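Abietadiene synthase, chloroplastic (Abies grandis, PDB 3S9V) is a chloroplast enzyme of the plant terpene synthase family, a large, mainly alpha-helical protein with an N-terminal helical part and a metal-binding domain. Local coordinates at residues G150-F155 / I180-A185; K160-L165 / L169-P174. All coordinates share one frame; numbering follows the deposited sequence.

Interaction 1: G150-F155 / I180-A185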
ATOM      1  N   GLY A 150     -24.734 -12.076   1.703  1.00 19.45           N
ATOM      2  CA  GLY A 150     -25.967 -12.709   1.276  1.00 19.08           C
ATOM      3  C   GLY A 150     -26.670 -13.540   2.328  1.00 22.21           C
ATOM      4  O   GLY A 150     -27.606 -14.279   1.996  1.00 20.89           O
ATOM      5  N   PHE A 151     -26.247 -13.418   3.589  1.00 20.71           N
ATOM      6  CA  PHE A 151     -26.853 -14.200   4.666  1.00 16.26           C
ATOM      7  C   PHE A 151     -28.369 -14.114   4.719  1.00 19.09           C
ATOM      8  O   PHE A 151     -29.054 -15.135   4.732  1.00 17.23           O
ATOM      9  CB  PHE A 151     -26.319 -13.781   6.034  1.00 18.11           C
ATOM     10  CG  PHE A 151     -26.790 -14.674   7.160  1.00 11.19           C
ATOM     11  CD1 PHE A 151     -26.159 -15.889   7.411  1.00 14.76           C
ATOM     12  CD2 PHE A 151     -27.878 -14.310   7.943  1.00 15.40           C
ATOM     13  CE1 PHE A 151     -26.601 -16.732   8.430  1.00 11.92           C
ATOM     14  CE2 PHE A 151     -28.333 -15.146   8.965  1.00 25.03           C
ATOM     15  CZ  PHE A 151     -27.689 -16.361   9.209  1.00 20.09           C
ATOM     16  N   GLU A 152     -28.881 -12.889   4.762  1.00 23.40           N
ATOM     17  CA  GLU A 152     -30.314 -12.648   4.847  1.00 27.75           C
ATOM     18  C   GLU A 152     -31.114 -13.117   3.632  1.00 26.54           C
ATOM     19  O   GLU A 152     -32.341 -13.136   3.648  1.00 26.35           O
ATOM     20  CB  GLU A 152     -30.560 -11.162   5.135  1.00 35.49           C
ATOM     21  CG  GLU A 152     -30.037 -10.754   6.523  1.00 55.88           C
ATOM     22  CD  GLU A 152     -30.323  -9.303   6.891  1.00 68.63           C
ATOM     23  OE1 GLU A 152     -29.781  -8.391   6.223  1.00 73.16           O
ATOM     24  OE2 GLU A 152     -31.088  -9.078   7.857  1.00 66.70           O
ATOM     25  N   ILE A 153     -30.420 -13.511   2.578  1.00 25.66           N
ATOM     26  CA  ILE A 153     -31.107 -14.006   1.398  1.00 26.76           C
ATOM     27  C   ILE A 153     -31.079 -15.527   1.423  1.00 24.58           C
ATOM     28  O   ILE A 153     -32.095 -16.196   1.277  1.00 25.83           O
ATOM     29  CB  ILE A 153     -30.415 -13.518   0.115  1.00 24.89           C
ATOM     30  CG1 ILE A 153     -30.851 -12.084  -0.192  1.00 30.60           C
ATOM     31  CG2 ILE A 153     -30.736 -14.456  -1.042  1.00 24.19           C
ATOM     32  CD1 ILE A 153     -30.196 -11.499  -1.439  1.00 32.64           C
ATOM     33  N   VAL A 154     -29.887 -16.053   1.641  1.00 23.85           N
ATOM     34  CA  VAL A 154     -29.639 -17.481   1.659  1.00 22.32           C
ATOM     35  C   VAL A 154     -30.072 -18.270   2.905  1.00 22.21           C
ATOM     36  O   VAL A 154     -30.544 -19.404   2.795  1.00 19.60           O
ATOM     37  CB  VAL A 154     -28.134 -17.711   1.372  1.00 22.34           C
ATOM     38  CG1 VAL A 154     -27.720 -19.079   1.807  1.00 29.02           C
ATOM     39  CG2 VAL A 154     -27.864 -17.502  -0.136  1.00 11.69           C
ATOM     40  N   PHE A 155     -29.930 -17.687   4.089  1.00 22.49           N
ATOM     41  CA  PHE A 155     -30.302 -18.411   5.297  1.00 20.75           C
ATOM     42  C   PHE A 155     -31.812 -18.667   5.454  1.00 20.76           C
ATOM     43  O   PHE A 155     -32.224 -19.780   5.785  1.00 21.62           O
ATOM     44  CB  PHE A 155     -29.754 -17.684   6.534  1.00 21.33           C
ATOM     45  CG  PHE A 155     -29.964 -18.433   7.823  1.00 15.68           C
ATOM     46  CD1 PHE A 155     -29.319 -19.639   8.055  1.00 17.95           C
ATOM     47  CD2 PHE A 155     -30.796 -17.920   8.809  1.00 23.01           C
ATOM     48  CE1 PHE A 155     -29.496 -20.329   9.252  1.00 22.63           C
ATOM     49  CE2 PHE A 155     -30.980 -18.601  10.012  1.00 28.25           C
ATOM     50  CZ  PHE A 155     -30.327 -19.809  10.234  1.00 25.43           C
ATOM     51  N   ILE A 180     -36.982 -14.535   8.323  1.00 30.54           N
ATOM     52  CA  ILE A 180     -37.731 -15.032   7.172  1.00 32.33           C
ATOM     53  C   ILE A 180     -38.636 -13.915   6.661  1.00 37.06           C
ATOM     54  O   ILE A 180     -38.737 -13.680   5.455  1.00 39.77           O
ATOM     55  CB  ILE A 180     -38.600 -16.253   7.548  1.00 29.69           C
ATOM     56  CG1 ILE A 180     -37.704 -17.464   7.812  1.00 24.63           C
ATOM     57  CG2 ILE A 180     -39.590 -16.557   6.432  1.00 30.52           C
ATOM     58  CD1 ILE A 180     -38.441 -18.659   8.371  1.00 20.63           C
ATOM     59  N   GLU A 181     -39.286 -13.220   7.587  1.00 40.47           N
ATOM     60  CA  GLU A 181     -40.173 -12.121   7.230  1.00 44.73           C
ATOM     61  C   GLU A 181     -39.399 -11.002   6.536  1.00 45.14           C
ATOM     62  O   GLU A 181     -39.880 -10.407   5.564  1.00 46.51           O
ATOM     63  CB  GLU A 181     -40.859 -11.572   8.483  1.00 47.28           C
ATOM     64  CG  GLU A 181     -41.758 -10.372   8.227  1.00 62.18           C
ATOM     65  CD  GLU A 181     -42.300  -9.760   9.508  1.00 71.84           C
ATOM     66  OE1 GLU A 181     -43.019  -8.739   9.424  1.00 70.12           O
ATOM     67  OE2 GLU A 181     -42.005 -10.301  10.597  1.00 75.98           O
ATOM     68  N   LYS A 182     -38.198 -10.719   7.037  1.00 43.73           N
ATOM     69  CA  LYS A 182     -37.367  -9.665   6.473  1.00 43.19           C
ATOM     70  C   LYS A 182     -36.889 -10.025   5.073  1.00 42.70           C
ATOM     71  O   LYS A 182     -36.799  -9.159   4.205  1.00 43.88           O
ATOM     72  CB  LYS A 182     -36.160  -9.389   7.375  1.00 45.85           C
ATOM     73  CG  LYS A 182     -35.337  -8.199   6.922  1.00 56.07           C
ATOM     74  CD  LYS A 182     -34.129  -7.958   7.819  1.00 65.63           C
ATOM     75  CE  LYS A 182     -33.288  -6.790   7.302  1.00 65.40           C
ATOM     76  NZ  LYS A 182     -32.080  -6.538   8.138  1.00 67.14           N
ATOM     77  N   ARG A 183     -36.575 -11.299   4.855  1.00 41.74           N
ATOM     78  CA  ARG A 183     -36.120 -11.749   3.545  1.00 39.48           C
ATOM     79  C   ARG A 183     -37.243 -11.537   2.542  1.00 42.21           C
ATOM     80  O   ARG A 183     -37.012 -11.076   1.423  1.00 42.50           O
ATOM     81  CB  ARG A 183     -35.745 -13.235   3.579  1.00 36.64           C
ATOM     82  CG  ARG A 183     -35.567 -13.865   2.197  1.00 27.91           C
ATOM     83  CD  ARG A 183     -35.163 -15.330   2.290  1.00 27.09           C
ATOM     84  NE  ARG A 183     -35.037 -15.958   0.975  1.00 22.52           N
ATOM     85  CZ  ARG A 183     -36.065 -16.363   0.236  1.00 31.71           C
ATOM     86  NH1 ARG A 183     -37.309 -16.215   0.676  1.00 33.08           N
ATOM     87  NH2 ARG A 183     -35.850 -16.907  -0.953  1.00 37.04           N
ATOM     88  N   GLU A 184     -38.462 -11.871   2.953  1.00 42.95           N
ATOM     89  CA  GLU A 184     -39.615 -11.721   2.081  1.00 46.17           C
ATOM     90  C   GLU A 184     -39.814 -10.263   1.684  1.00 47.72           C
ATOM     91  O   GLU A 184     -40.152  -9.968   0.539  1.00 50.36           O
ATOM     92  CB  GLU A 184     -40.877 -12.241   2.769  1.00 47.72           C
ATOM     93  CG  GLU A 184     -41.898 -12.790   1.793  1.00 54.91           C
ATOM     94  CD  GLU A 184     -41.497 -14.147   1.244  1.00 58.11           C
ATOM     95  OE1 GLU A 184     -42.077 -14.575   0.220  1.00 58.87           O
ATOM     96  OE2 GLU A 184     -40.612 -14.792   1.847  1.00 54.29           O
ATOM     97  N   ALA A 185     -39.603  -9.354   2.631  1.00 47.78           N
ATOM     98  CA  ALA A 185     -39.760  -7.926   2.370  1.00 49.24           C
ATOM     99  C   ALA A 185     -38.572  -7.374   1.585  1.00 51.48           C
ATOM    100  O   ALA A 185     -38.584  -6.224   1.140  1.00 52.80           O
ATOM    101  CB  ALA A 185     -39.908  -7.172   3.679  1.00 48.25           C
TER
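Glu152 and Ile153, in the first turn of helix 151-164, meet Lys182 and Arg183, near the end of helix 174-187. The two short helical segments cross at 109°, their axes 9.0 Å apart at closest approach. Gly150 is the N-cap, and its carbonyl accepts backbone bonds from both Ile153 and Val154, which closes the first turn. Phe151 takes no part across the contact; CB of Phe155 lies over one face of its ring, offset toward the rim, and the ring also meets Tyr102. Glu152 reaches across: its OE2 takes the ammonium of Lys182 on the syn lone pair, the OE2 to NZ distance being 2.7 Å. The lysine arrives fully extended, CG anti to its backbone N (chi1 -174°), and its CD and CE pass alongside the same oxygen. The Glu152 carbonyl, four residues before Pro156, which has no N-H to offer it, lies 3.4 Å from CB of Arg183. The side chain of Ile153 leaves the backbone away from helix 174-187 and touches Leu209, but its carbonyl takes part: NE of Arg183 donates to Ile153 O over 3.0 Å, with a bent N-H...O angle of 140°. The oxygen is met in its carbonyl plane, on a lone pair, and lies at the edge of the guanidinium close to the plane of that group. NH2 forms a salt bridge with Glu211 and a hydrogen bond with Gly208 O, so a single buried guanidinium ties a helix start to a loop. Val154 and Phe155 face helix 101-117. The pair joins consecutive helices in the N-terminal half of a plant terpene synthase, where all-helical barrel domains are usual, a helix start here packing across its neighbour.

Interaction 2: K160-L165 / L169-P174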
ATOM      1  N   LYS A 160     -36.980 -22.237   5.110  1.00 24.48           N
ATOM      2  CA  LYS A 160     -38.237 -22.651   4.490  1.00 26.45           C
ATOM      3  C   LYS A 160     -38.130 -24.069   3.936  1.00 28.87           C
ATOM      4  O   LYS A 160     -39.083 -24.841   4.024  1.00 31.44           O
ATOM      5  CB  LYS A 160     -38.628 -21.671   3.377  1.00 21.56           C
ATOM      6  CG  LYS A 160     -38.853 -20.257   3.893  1.00 27.79           C
ATOM      7  CD  LYS A 160     -39.128 -19.252   2.784  1.00 33.54           C
ATOM      8  CE  LYS A 160     -40.479 -19.476   2.142  1.00 39.04           C
ATOM      9  NZ  LYS A 160     -40.818 -18.375   1.198  1.00 50.70           N
ATOM     10  N   GLU A 161     -36.970 -24.421   3.379  1.00 28.70           N
ATOM     11  CA  GLU A 161     -36.782 -25.768   2.845  1.00 28.65           C
ATOM     12  C   GLU A 161     -36.917 -26.741   4.006  1.00 28.81           C
ATOM     13  O   GLU A 161     -37.677 -27.703   3.945  1.00 32.49           O
ATOM     14  CB  GLU A 161     -35.386 -25.964   2.241  1.00 30.34           C
ATOM     15  CG  GLU A 161     -34.991 -25.061   1.077  1.00 40.72           C
ATOM     16  CD  GLU A 161     -33.707 -25.549   0.398  1.00 42.07           C
ATOM     17  OE1 GLU A 161     -33.782 -26.541  -0.363  1.00 35.37           O
ATOM     18  OE2 GLU A 161     -32.628 -24.957   0.637  1.00 35.07           O
ATOM     19  N   ALA A 162     -36.150 -26.475   5.059  1.00 26.10           N
ATOM     20  CA  ALA A 162     -36.133 -27.302   6.256  1.00 25.00           C
ATOM     21  C   ALA A 162     -37.537 -27.540   6.801  1.00 25.54           C
ATOM     22  O   ALA A 162     -37.883 -28.662   7.164  1.00 26.25           O
ATOM     23  CB  ALA A 162     -35.245 -26.644   7.335  1.00 22.09           C
ATOM     24  N   LYS A 163     -38.336 -26.479   6.862  1.00 27.18           N
ATOM     25  CA  LYS A 163     -39.697 -26.583   7.357  1.00 32.51           C
ATOM     26  C   LYS A 163     -40.489 -27.567   6.490  1.00 35.78           C
ATOM     27  O   LYS A 163     -41.162 -28.454   7.014  1.00 35.77           O
ATOM     28  CB  LYS A 163     -40.366 -25.202   7.355  1.00 35.60           C
ATOM     29  CG  LYS A 163     -41.689 -25.151   8.106  1.00 43.18           C
ATOM     30  CD  LYS A 163     -42.141 -23.714   8.340  1.00 54.76           C
ATOM     31  CE  LYS A 163     -43.396 -23.669   9.215  1.00 64.69           C
ATOM     32  NZ  LYS A 163     -43.841 -22.278   9.543  1.00 62.04           N
ATOM     33  N   ILE A 164     -40.397 -27.417   5.169  1.00 36.48           N
ATOM     34  CA  ILE A 164     -41.103 -28.310   4.250  1.00 39.42           C
ATOM     35  C   ILE A 164     -40.672 -29.764   4.458  1.00 41.27           C
ATOM     36  O   ILE A 164     -41.479 -30.679   4.317  1.00 43.28           O
ATOM     37  CB  ILE A 164     -40.843 -27.923   2.769  1.00 45.03           C
ATOM     38  CG1 ILE A 164     -41.384 -26.517   2.484  1.00 45.36           C
ATOM     39  CG2 ILE A 164     -41.497 -28.939   1.836  1.00 46.51           C
ATOM     40  CD1 ILE A 164     -42.890 -26.392   2.577  1.00 43.62           C
ATOM     41  N   LEU A 165     -39.400 -29.978   4.790  1.00 40.18           N
ATOM     42  CA  LEU A 165     -38.885 -31.326   5.020  1.00 37.48           C
ATOM     43  C   LEU A 165     -39.199 -31.813   6.428  1.00 37.72           C
ATOM     44  O   LEU A 165     -38.843 -32.935   6.804  1.00 38.26           O
ATOM     45  CB  LEU A 165     -37.371 -31.378   4.799  1.00 39.97           C
ATOM     46  CG  LEU A 165     -36.833 -31.251   3.374  1.00 44.92           C
ATOM     47  CD1 LEU A 165     -35.304 -31.290   3.395  1.00 41.36           C
ATOM     48  CD2 LEU A 165     -37.386 -32.385   2.519  1.00 44.50           C
ATOM     49  N   LEU A 169     -36.777 -27.656  14.083  1.00 27.18           N
ATOM     50  CA  LEU A 169     -36.003 -26.472  14.425  1.00 30.84           C
ATOM     51  C   LEU A 169     -36.874 -25.437  15.129  1.00 31.53           C
ATOM     52  O   LEU A 169     -38.088 -25.389  14.928  1.00 32.99           O
ATOM     53  CB  LEU A 169     -35.386 -25.861  13.162  1.00 35.49           C
ATOM     54  CG  LEU A 169     -34.448 -26.754  12.345  1.00 33.18           C
ATOM     55  CD1 LEU A 169     -33.975 -26.012  11.102  1.00 31.50           C
ATOM     56  CD2 LEU A 169     -33.267 -27.169  13.203  1.00 32.65           C
ATOM     57  N   PRO A 170     -36.255 -24.592  15.966  1.00 28.50           N
ATOM     58  CA  PRO A 170     -36.913 -23.534  16.736  1.00 27.13           C
ATOM     59  C   PRO A 170     -37.464 -22.410  15.869  1.00 26.76           C
ATOM     60  O   PRO A 170     -37.202 -21.237  16.135  1.00 25.68           O
ATOM     61  CB  PRO A 170     -35.798 -23.033  17.651  1.00 32.35           C
ATOM     62  CG  PRO A 170     -34.871 -24.191  17.747  1.00 35.08           C
ATOM     63  CD  PRO A 170     -34.838 -24.696  16.345  1.00 27.02           C
ATOM     64  N   TYR A 171     -38.232 -22.768  14.845  1.00 28.11           N
ATOM     65  CA  TYR A 171     -38.808 -21.788  13.929  1.00 28.65           C
ATOM     66  C   TYR A 171     -39.477 -20.610  14.619  1.00 31.90           C
ATOM     67  O   TYR A 171     -39.469 -19.496  14.095  1.00 33.88           O
ATOM     68  CB  TYR A 171     -39.829 -22.456  13.006  1.00 28.15           C
ATOM     69  CG  TYR A 171     -39.253 -23.571  12.170  1.00 32.44           C
ATOM     70  CD1 TYR A 171     -38.237 -23.326  11.246  1.00 29.32           C
ATOM     71  CD2 TYR A 171     -39.705 -24.878  12.316  1.00 28.04           C
ATOM     72  CE1 TYR A 171     -37.688 -24.353  10.496  1.00 24.67           C
ATOM     73  CE2 TYR A 171     -39.162 -25.914  11.568  1.00 24.99           C
ATOM     74  CZ  TYR A 171     -38.153 -25.647  10.663  1.00 24.99           C
ATOM     75  OH  TYR A 171     -37.594 -26.682   9.946  1.00 30.22           O
ATOM     76  N   ASP A 172     -40.060 -20.847  15.790  1.00 34.07           N
ATOM     77  CA  ASP A 172     -40.747 -19.779  16.506  1.00 36.00           C
ATOM     78  C   ASP A 172     -39.845 -18.785  17.213  1.00 34.24           C
ATOM     79  O   ASP A 172     -40.326 -17.781  17.735  1.00 35.72           O
ATOM     80  CB  ASP A 172     -41.740 -20.366  17.503  1.00 40.00           C
ATOM     81  CG  ASP A 172     -42.859 -21.116  16.820  1.00 46.89           C
ATOM     82  OD1 ASP A 172     -43.434 -20.549  15.867  1.00 48.35           O
ATOM     83  OD2 ASP A 172     -43.166 -22.258  17.229  1.00 52.99           O
ATOM     84  N   LEU A 173     -38.546 -19.057  17.250  1.00 32.89           N
ATOM     85  CA  LEU A 173     -37.630 -18.121  17.887  1.00 36.66           C
ATOM     86  C   LEU A 173     -37.723 -16.804  17.129  1.00 37.63           C
ATOM     87  O   LEU A 173     -37.724 -16.791  15.897  1.00 40.14           O
ATOM     88  CB  LEU A 173     -36.190 -18.632  17.830  1.00 35.58           C
ATOM     89  CG  LEU A 173     -35.764 -19.668  18.864  1.00 36.31           C
ATOM     90  CD1 LEU A 173     -34.296 -20.008  18.657  1.00 27.32           C
ATOM     91  CD2 LEU A 173     -35.991 -19.115  20.263  1.00 27.97           C
ATOM     92  N   PRO A 174     -37.807 -15.679  17.853  1.00 37.60           N
ATOM     93  CA  PRO A 174     -37.899 -14.380  17.179  1.00 35.17           C
ATOM     94  C   PRO A 174     -36.886 -14.253  16.047  1.00 35.44           C
ATOM     95  O   PRO A 174     -37.257 -13.970  14.910  1.00 37.83           O
ATOM     96  CB  PRO A 174     -37.653 -13.395  18.315  1.00 30.87           C
ATOM     97  CG  PRO A 174     -38.327 -14.069  19.456  1.00 33.44           C
ATOM     98  CD  PRO A 174     -37.851 -15.510  19.315  1.00 37.61           C
TER
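Ala162 and Lys163, in the last turn of helix 151-164, face Leu169 and Tyr171 of the irregular loop leading to helix 174-187. The backbones stay well apart, the closest CA atoms being those of Lys163 and Leu169 at 8.0 Å, so side chains bridge most of the gap. The loop is tightly folded. An inverse gamma turn centred on Pro170 brings Tyr171 N to Leu169 O (2.6 Å), and a type I beta turn from Pro170 to Leu173 overlaps it, leaving Leu173 as N-cap of the next helix. Tyr171 carries the contact. With CG anti to its carbonyl carbon (chi1 -59°), the ring is sent back to the helix, and its OH arrives 3.5 Å from CB of Ala162 and 3.2 Å from Lys163 N. That last approach is too poorly angled for a hydrogen bond; the hydroxyl bonds instead to Leu167 O. The ring is sandwiched between aliphatic groups: CG of extended Lys163 lies over one face, and CB of Leu169 sits 3.7 Å above the opposite one, offset toward the rim. Leu169 also sends CD1 to CB of Ala162 (4.0 Å), both side chains packing on Leu109 of helix 101-117. Lys163 NZ is 6.0 Å from the centroid of the Tyr171 ring, at most a weak cation-pi attraction. The chemistry is thus largely apolar: no hydrogen bond joins the two segments, and the tyrosine is placed mainly by hydrocarbon on its two faces and by the bond of its OH to Leu167 O.

In the fold
Interactions 1 and 2 lie at successive parts of two consecutive helices and the loop between them. Helix 151-164 supplies its start to interaction 1 and its end to interaction 2, while the partners are helix 174-187 and the loop before it. The centres are 13 Å apart. Lys160, on the segment of interaction 2, comes near interaction 1: its NZ lies 3.6 Å from Glu184 OE2, a long, weak ion pair, and its CD is 4.1 Å from Arg183 NH1. Both sites lie far out on the elongated chain, their centres about 36 and 46 Å from its centre. The metal-binding family region, 490-729, contributes no residue to either contact; both belong to the helical N-terminal half of the chain.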